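Local coordinates for protein kojibiose phosphorylase (PDB 6W0P) that belongs to glycoside hydrolase family 65, carbohydrate-active enzymes that join a beta-sandwich N-terminal domain to a helical catalytic domain, at residues A[6-18]-A[22-34]. Residues are numbered along the deposited sequence; the frame is centred on the assembly and turned at random.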
loop_
_atom_site.group_PDB
_atom_site.type_symbol
_atom_site.label_atom_id
_atom_site.label_comp_id
_atom_site.label_asym_id
_atom_site.label_seq_id
_atom_site.Cartn_x
_atom_site.Cartn_y
_atom_site.Cartn_z
ATOM N N LYS A 6 3.103 20.573 28.499
ATOM C CA LYS A 6 3.911 21.779 28.196
ATOM C C LYS A 6 3.032 22.988 28.509
ATOM O O LYS A 6 2.399 23.557 27.586
ATOM C CB LYS A 6 4.409 21.761 26.745
ATOM C CG LYS A 6 5.624 20.867 26.480
ATOM C CD LYS A 6 5.342 19.379 26.565
ATOM C CE LYS A 6 4.328 18.917 25.538
ATOM N NZ LYS A 6 4.055 17.464 25.631
ATOM N N ARG A 7 2.975 23.329 29.786
ATOM C CA ARG A 7 2.113 24.388 30.355
ATOM C C ARG A 7 2.794 25.742 30.112
ATOM O O ARG A 7 3.737 26.049 30.846
ATOM C CB ARG A 7 1.936 24.117 31.851
ATOM C CG ARG A 7 1.251 25.241 32.613
ATOM C CD ARG A 7 -0.168 25.444 32.122
ATOM N NE ARG A 7 -0.919 24.203 32.249
ATOM C CZ ARG A 7 -1.616 23.818 33.328
ATOM N NH1 ARG A 7 -1.701 24.590 34.401
ATOM N NH2 ARG A 7 -2.245 22.654 33.309
ATOM N N TYR A 8 2.349 26.517 29.121
ATOM C CA TYR A 8 2.887 27.874 28.852
ATOM C C TYR A 8 1.771 28.922 28.900
ATOM O O TYR A 8 2.144 30.130 28.853
ATOM C CB TYR A 8 3.611 27.938 27.510
ATOM C CG TYR A 8 2.739 27.980 26.272
ATOM C CD1 TYR A 8 2.127 26.838 25.785
ATOM C CD2 TYR A 8 2.565 29.150 25.555
ATOM C CE1 TYR A 8 1.363 26.858 24.626
ATOM C CE2 TYR A 8 1.801 29.191 24.398
ATOM C CZ TYR A 8 1.191 28.040 23.932
ATOM O OH TYR A 8 0.433 28.063 22.789
ATOM N N LEU A 9 0.500 28.515 29.029
ATOM C CA LEU A 9 -0.656 29.458 29.015
ATOM C C LEU A 9 -1.150 29.705 30.440
ATOM O O LEU A 9 -1.126 28.781 31.256
ATOM C CB LEU A 9 -1.754 28.917 28.093
ATOM C CG LEU A 9 -1.346 28.876 26.619
ATOM C CD1 LEU A 9 -2.397 28.191 25.769
ATOM C CD2 LEU A 9 -1.095 30.274 26.083
ATOM N N GLU A 10 -1.552 30.934 30.729
ATOM C CA GLU A 10 -2.154 31.301 32.034
ATOM C C GLU A 10 -3.466 30.527 32.224
ATOM O O GLU A 10 -4.185 30.236 31.228
ATOM C CB GLU A 10 -2.402 32.803 32.135
ATOM C CG GLU A 10 -1.139 33.640 32.031
ATOM C CD GLU A 10 0.074 33.116 32.787
ATOM O OE1 GLU A 10 1.161 33.052 32.191
ATOM O OE2 GLU A 10 -0.077 32.752 33.971
ATOM N N THR A 11 -3.742 30.211 33.483
ATOM C CA THR A 11 -4.951 29.516 33.973
ATOM C C THR A 11 -5.970 30.545 34.451
ATOM O O THR A 11 -5.738 31.135 35.511
ATOM C CB THR A 11 -4.588 28.555 35.100
ATOM O OG1 THR A 11 -3.673 27.627 34.526
ATOM C CG2 THR A 11 -5.797 27.828 35.634
ATOM N N GLU A 12 -7.042 30.726 33.685
ATOM C CA GLU A 12 -8.223 31.555 34.036
ATOM C C GLU A 12 -9.475 30.792 33.623
ATOM O O GLU A 12 -9.477 30.120 32.594
ATOM C CB GLU A 12 -8.263 32.872 33.271
ATOM C CG GLU A 12 -7.139 33.832 33.573
ATOM C CD GLU A 12 -7.408 35.187 32.944
ATOM O OE1 GLU A 12 -8.616 35.493 32.685
ATOM O OE2 GLU A 12 -6.422 35.931 32.713
ATOM N N PRO A 13 -10.596 30.941 34.353
ATOM C CA PRO A 13 -11.773 30.128 34.083
ATOM C C PRO A 13 -12.501 30.520 32.792
ATOM O O PRO A 13 -13.129 29.628 32.259
ATOM C CB PRO A 13 -12.686 30.314 35.315
ATOM C CG PRO A 13 -12.184 31.571 36.009
ATOM C CD PRO A 13 -10.776 31.849 35.492
ATOM N N TYR A 14 -12.389 31.771 32.306
ATOM C CA TYR A 14 -13.199 32.269 31.152
ATOM C C TYR A 14 -12.334 32.764 29.981
ATOM O O TYR A 14 -12.910 33.276 29.015
ATOM C CB TYR A 14 -14.177 33.370 31.593
ATOM C CG TYR A 14 -15.202 32.954 32.621
ATOM C CD1 TYR A 14 -16.322 32.201 32.266
ATOM C CD2 TYR A 14 -15.057 33.315 33.954
ATOM C CE1 TYR A 14 -17.268 31.822 33.210
ATOM C CE2 TYR A 14 -16.007 32.970 34.898
ATOM C CZ TYR A 14 -17.104 32.207 34.526
ATOM O OH TYR A 14 -18.005 31.842 35.485
ATOM N N ARG A 15 -11.009 32.635 30.056
ATOM C CA ARG A 15 -10.095 33.104 28.990
ATOM C C ARG A 15 -8.863 32.201 28.901
ATOM O O ARG A 15 -8.462 31.611 29.914
ATOM C CB ARG A 15 -9.659 34.548 29.257
ATOM C CG ARG A 15 -10.788 35.472 29.692
ATOM C CD ARG A 15 -10.365 36.926 29.573
ATOM N NE ARG A 15 -9.297 37.229 30.503
ATOM C CZ ARG A 15 -8.581 38.360 30.512
ATOM N NH1 ARG A 15 -8.827 39.330 29.642
ATOM N NH2 ARG A 15 -7.642 38.517 31.432
ATOM N N ILE A 16 -8.291 32.098 27.707
ATOM C CA ILE A 16 -6.929 31.560 27.477
ATOM C C ILE A 16 -6.055 32.797 27.312
ATOM O O ILE A 16 -6.433 33.711 26.496
ATOM C CB ILE A 16 -6.887 30.627 26.256
ATOM C CG1 ILE A 16 -8.042 29.618 26.227
ATOM C CG2 ILE A 16 -5.551 29.919 26.176
ATOM C CD1 ILE A 16 -8.151 28.749 27.483
ATOM N N VAL A 17 -4.979 32.879 28.078
ATOM C CA VAL A 17 -4.049 34.037 28.042
ATOM C C VAL A 17 -2.634 33.522 27.797
ATOM O O VAL A 17 -2.199 32.601 28.537
ATOM C CB VAL A 17 -4.149 34.875 29.328
ATOM C CG1 VAL A 17 -3.168 36.053 29.307
ATOM C CG2 VAL A 17 -5.562 35.384 29.507
ATOM N N GLU A 18 -1.947 34.100 26.808
ATOM C CA GLU A 18 -0.476 33.936 26.629
ATOM C C GLU A 18 0.200 35.215 27.134
ATOM O O GLU A 18 -0.093 36.265 26.594
ATOM C CB GLU A 18 -0.100 33.637 25.174
ATOM C CG GLU A 18 1.369 33.262 24.998
ATOM C CD GLU A 18 1.866 33.164 23.561
ATOM O OE1 GLU A 18 1.107 33.541 22.617
ATOM O OE2 GLU A 18 3.002 32.665 23.384
ATOM N N HIS A 22 5.812 33.302 23.046
ATOM C CA HIS A 22 6.702 32.110 23.028
ATOM C C HIS A 22 6.916 31.670 21.585
ATOM O O HIS A 22 6.027 31.067 20.978
ATOM C CB HIS A 22 6.118 30.972 23.873
ATOM C CG HIS A 22 5.753 31.385 25.251
ATOM N ND1 HIS A 22 4.720 32.276 25.501
ATOM C CD2 HIS A 22 6.286 31.057 26.444
ATOM C CE1 HIS A 22 4.630 32.471 26.797
ATOM N NE2 HIS A 22 5.581 31.729 27.396
ATOM N N PRO A 23 8.073 32.005 20.974
ATOM C CA PRO A 23 8.303 31.712 19.562
ATOM C C PRO A 23 8.138 30.229 19.226
ATOM O O PRO A 23 7.591 29.949 18.189
ATOM C CB PRO A 23 9.750 32.181 19.329
ATOM C CG PRO A 23 9.954 33.269 20.362
ATOM C CD PRO A 23 9.172 32.791 21.566
ATOM N N ASP A 24 8.589 29.347 20.124
ATOM C CA ASP A 24 8.626 27.871 19.947
ATOM C C ASP A 24 7.199 27.289 19.984
ATOM O O ASP A 24 7.048 26.122 19.565
ATOM C CB ASP A 24 9.538 27.218 20.997
ATOM C CG ASP A 24 9.274 27.679 22.419
ATOM O OD1 ASP A 24 9.066 28.898 22.599
ATOM O OD2 ASP A 24 9.280 26.826 23.343
ATOM N N LYS A 25 6.217 28.039 20.506
ATOM C CA LYS A 25 4.781 27.647 20.561
ATOM C C LYS A 25 3.988 28.370 19.476
ATOM O O LYS A 25 2.787 28.315 19.547
ATOM C CB LYS A 25 4.176 27.993 21.919
ATOM C CG LYS A 25 4.923 27.417 23.111
ATOM C CD LYS A 25 5.099 25.935 23.024
ATOM C CE LYS A 25 5.759 25.377 24.265
ATOM N NZ LYS A 25 5.989 23.914 24.156
ATOM N N SER A 26 4.653 29.044 18.535
ATOM C CA SER A 26 4.016 29.916 17.515
ATOM C C SER A 26 2.833 29.163 16.878
ATOM O O SER A 26 1.725 29.681 16.905
ATOM C CB SER A 26 5.031 30.378 16.483
ATOM O OG SER A 26 4.398 30.766 15.268
ATOM N N MET A 27 3.059 27.971 16.344
ATOM C CA MET A 27 1.987 27.213 15.654
ATOM C C MET A 27 1.020 26.569 16.662
ATOM O O MET A 27 -0.149 26.386 16.304
ATOM C CB MET A 27 2.587 26.165 14.712
ATOM C CG MET A 27 3.102 26.793 13.383
ATOM S SD MET A 27 3.841 25.563 12.253
ATOM C CE MET A 27 2.437 24.466 12.015
ATOM N N VAL A 28 1.468 26.277 17.888
ATOM C CA VAL A 28 0.606 25.706 18.966
ATOM C C VAL A 28 -0.471 26.737 19.305
ATOM O O VAL A 28 -1.636 26.359 19.335
ATOM C CB VAL A 28 1.411 25.291 20.218
ATOM C CG1 VAL A 28 0.506 25.005 21.405
ATOM C CG2 VAL A 28 2.295 24.089 19.934
ATOM N N SER A 29 -0.074 27.997 19.511
ATOM C CA SER A 29 -0.965 29.131 19.845
ATOM C C SER A 29 -1.932 29.362 18.681
ATOM O O SER A 29 -3.147 29.417 18.908
ATOM C CB SER A 29 -0.161 30.359 20.202
ATOM O OG SER A 29 0.721 30.083 21.294
ATOM N N GLU A 30 -1.425 29.455 17.457
ATOM C CA GLU A 30 -2.274 29.540 16.242
ATOM C C GLU A 30 -3.433 28.530 16.346
ATOM O O GLU A 30 -4.585 28.888 15.986
ATOM C CB GLU A 30 -1.467 29.237 14.975
ATOM C CG GLU A 30 -0.503 30.330 14.545
ATOM C CD GLU A 30 0.232 30.052 13.236
ATOM O OE1 GLU A 30 0.216 28.884 12.763
ATOM O OE2 GLU A 30 0.835 31.001 12.687
ATOM N N SER A 31 -3.156 27.290 16.762
ATOM C CA SER A 31 -4.177 26.212 16.787
ATOM C C SER A 31 -5.176 26.483 17.929
ATOM O O SER A 31 -6.385 26.559 17.688
ATOM C CB SER A 31 -3.520 24.857 16.910
ATOM O OG SER A 31 -2.709 24.568 15.781
ATOM N N ILE A 32 -4.646 26.720 19.117
ATOM C CA ILE A 32 -5.408 26.812 20.391
ATOM C C ILE A 32 -6.352 27.999 20.325
ATOM O O ILE A 32 -7.516 27.869 20.759
ATOM C CB ILE A 32 -4.441 26.897 21.587
ATOM C CG1 ILE A 32 -3.744 25.553 21.804
ATOM C CG2 ILE A 32 -5.171 27.393 22.831
ATOM C CD1 ILE A 32 -2.704 25.560 22.900
ATOM N N PHE A 33 -5.855 29.118 19.813
ATOM C CA PHE A 33 -6.578 30.411 19.839
ATOM C C PHE A 33 -7.451 30.556 18.591
ATOM O O PHE A 33 -7.943 31.658 18.362
ATOM C CB PHE A 33 -5.587 31.562 19.981
ATOM C CG PHE A 33 -4.990 31.716 21.355
ATOM C CD1 PHE A 33 -3.971 30.885 21.787
ATOM C CD2 PHE A 33 -5.409 32.731 22.191
ATOM C CE1 PHE A 33 -3.395 31.054 23.041
ATOM C CE2 PHE A 33 -4.864 32.869 23.461
ATOM C CZ PHE A 33 -3.828 32.057 23.870
ATOM N N SER A 34 -7.630 29.489 17.811
ATOM C CA SER A 34 -8.437 29.487 16.563
ATOM C C SER A 34 -9.865 29.948 16.877
ATOM O O SER A 34 -10.441 29.517 17.916
ATOM C CB SER A 34 -8.468 28.124 15.902
ATOM O OG SER A 34 -7.183 27.737 15.425
HETATM O O HOH W 1 3.099 31.582 21.121
#
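Y8 of segment 6-18 lays one face of its ring on K25 and turns an edge to H22, and its hydroxyl reaches S29 on helix 26-32. K25 can be followed outward. K25 CB lies 3.6 Å from Y8 CZ. Its CG sits over the ring centre, 3° off the normal, in a CH-pi contact. The opposite face of the ring is covered by CG of L9. K25 CD and CE run on along the CD1 side of Y8. The bend at chi2 (-55°) lays the chain over the ring. K25 NZ ends 3.7 Å from K6 CB. K6 turns its own amine away, toward the I4 carbonyl.

The edge of Y8 meets the face of H22, with the two planes at 66°. Y8 OH donates to S29 OG at 2.5 Å. S29 OG donates in turn to a water, which donates to E18 OE2 and H22 O.

Strand 15-19 and the short, weakly bonded strand 10-11 lie at one end of the large antiparallel sheet of the N-terminal domain. The helix packs against residues of these strands and strand 109-118. The short link between strand 15-19 and the helix is tied at E18. E18 OE2 accepts from H22 ND1 at 2.8 Å, through its anti lone pair. The backbone N of H22 reaches E18 OE2 as well, at 2.9 Å, from above the carboxylate plane. Imidazole and carboxylate are nearly coplanar. The other oxygen, OE1, pairs with R115. This would probably favour a charged carboxylate.

Farther along, the contact is apolar. L9 and I32 meet tip to tip through their CD1 methyls. F33 takes L9 CD2 at its ring edge, and I16 CG2 lies 3.6 Å from F33 CZ.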